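Local coordinates for phosphoenolpyruvate--glycerone phosphotransferase (Enterococcus faecalis, PDB 3B48), which probably serves as the phosphoryl donor subunit of a phosphoenolpyruvate-dependent dihydroxyacetone kinase, relaying phosphoryl groups on histidine toward dihydroxyacetone, at residues D50-K53 with I54-T57. Residues are numbered along the deposited sequence; the frame is centred on the assembly and turned at random.
Sequences DPMK and IIDT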
loop_
_atom_site.group_PDB
_atom_site.type_symbol
_atom_site.label_atom_id
_atom_site.label_comp_id
_atom_site.label_asym_id
_atom_site.label_seq_id
_atom_site.Cartn_x
_atom_site.Cartn_y
_atom_site.Cartn_z
ATOM N N ASP B 50 5.383 -15.483 6.002
ATOM C CA ASP B 50 6.383 -16.537 6.114
ATOM C C ASP B 50 7.699 -16.011 5.553
ATOM O O ASP B 50 7.778 -15.683 4.365
ATOM C CB ASP B 50 5.937 -17.794 5.350
ATOM C CG ASP B 50 6.855 -18.993 5.582
ATOM O OD1 ASP B 50 7.886 -18.832 6.254
ATOM O OD2 ASP B 50 6.540 -20.110 5.103
ATOM N N PRO B 51 8.753 -15.932 6.407
ATOM C CA PRO B 51 10.077 -15.486 5.922
ATOM C C PRO B 51 10.701 -16.447 4.901
ATOM O O PRO B 51 11.529 -16.040 4.110
ATOM C CB PRO B 51 10.915 -15.426 7.200
ATOM C CG PRO B 51 10.199 -16.340 8.165
ATOM C CD PRO B 51 8.761 -16.249 7.846
HETATM N N MSE B 52 10.302 -17.712 4.937
HETATM C CA MSE B 52 10.820 -18.725 4.026
HETATM C C MSE B 52 10.394 -18.484 2.562
HETATM O O MSE B 52 11.014 -18.977 1.644
HETATM C CB MSE B 52 10.406 -20.111 4.514
HETATM C CG MSE B 52 11.401 -21.232 4.183
HETATM SE SE MSE B 52 13.161 -20.979 5.024
HETATM C CE MSE B 52 12.631 -21.091 6.897
ATOM N N LYS B 53 9.366 -17.679 2.349
ATOM C CA LYS B 53 8.974 -17.266 0.964
ATOM C C LYS B 53 10.018 -16.357 0.309
ATOM O O LYS B 53 10.361 -16.548 -0.850
ATOM C CB LYS B 53 7.563 -16.639 0.947
ATOM C CG LYS B 53 6.498 -17.653 1.376
ATOM C CD LYS B 53 5.114 -17.047 1.404
ATOM C CE LYS B 53 4.336 -17.382 0.149
ATOM N NZ LYS B 53 3.050 -16.638 0.134
ATOM N N ILE B 54 10.528 -15.417 1.112
ATOM C CA ILE B 54 11.633 -14.540 0.771
ATOM C C ILE B 54 12.921 -15.340 0.548
ATOM O O ILE B 54 13.533 -15.225 -0.517
ATOM C CB ILE B 54 11.869 -13.469 1.886
ATOM C CG1 ILE B 54 10.552 -12.761 2.254
ATOM C CG2 ILE B 54 12.914 -12.462 1.451
ATOM C CD1 ILE B 54 10.601 -11.736 3.420
ATOM N N ILE B 55 13.308 -16.174 1.535
ATOM C CA ILE B 55 14.503 -17.003 1.438
ATOM C C ILE B 55 14.482 -17.866 0.170
ATOM O O ILE B 55 15.404 -17.793 -0.638
ATOM C CB ILE B 55 14.746 -17.933 2.693
ATOM C CG1 ILE B 55 14.682 -17.183 4.038
ATOM C CG2 ILE B 55 16.081 -18.738 2.565
ATOM C CD1 ILE B 55 15.643 -16.077 4.167
ATOM N N ASP B 56 13.459 -18.707 0.012
ATOM C CA ASP B 56 13.315 -19.511 -1.200
ATOM C C ASP B 56 13.367 -18.661 -2.490
ATOM O O ASP B 56 14.047 -19.021 -3.432
ATOM C CB ASP B 56 12.012 -20.297 -1.162
ATOM C CG ASP B 56 12.027 -21.435 -0.149
ATOM O OD1 ASP B 56 13.111 -22.014 0.147
ATOM O OD2 ASP B 56 10.923 -21.762 0.344
ATOM N N THR B 57 12.653 -17.537 -2.520
ATOM C CA THR B 57 12.686 -16.636 -3.669
ATOM C C THR B 57 14.106 -16.177 -4.000
ATOM O O THR B 57 14.544 -16.322 -5.141
ATOM C CB THR B 57 11.730 -15.441 -3.457
ATOM O OG1 THR B 57 10.391 -15.938 -3.287
ATOM C CG2 THR B 57 11.785 -14.512 -4.625
#
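Pro51 and Ile55, Met52 and Asp56, and Lys53 and Thr57 pair one turn apart in the N-capped first turns of helix 51-60, which packs against the parallel sheet of this EIIA-man-type domain. The cap is Asp50: its OD1 accepts from Met52 N at 3.0 Å, with the N-H meeting the oxygen from above the carboxylate plane, and Asp50 O takes Lys53 N in a longer backbone bond. Behind the cap, Ile55 N to Pro51 O (3.1 Å) is nearly straight, 172° at the hydrogen, and Asp56 N reaches Met52 O at 3.0 Å. The carboxylate of Asp56 folds back over the Met52 carbonyl; OD2 and Met52 O are both acceptors and make no bond with each other. On another side, Lys53 NZ forms a weak hydrogen bond to Gly41 O.

Side-chain packing is lighter. With CG1 set beside its own backbone N (chi1 -51°), Ile55 rests that carbon on the backbone carbonyl of Pro51, 3.4 Å from Pro51 O. The one apolar pair between side chains belongs to the selenomethionine Met52: its chain, bent at chi2 and chi3, brings SE obliquely across to Ile55 CB at 4.2 Å. The buried Ile54 and Ile55 turn into the fold: Ile54 meets Leu9 and Val11 of strand 6-11 and, with Pro51, Ser79 of helix 75-84, whereas Ile55 touches Ala83 of that helix.

Thr57 carries the remaining polar contact. Its hydroxyl is placed opposite its own carbonyl carbon (chi1 -60°), back toward the preceding turn, where OG1 donates to Lys53 O. That oxygen thus accepts twice, from Thr57 N at 3.0 Å and from Thr57 OG1 at a modelled 2.5 Å, unusually short and probably inexact, the two donors approaching from opposite faces of the carbonyl plane.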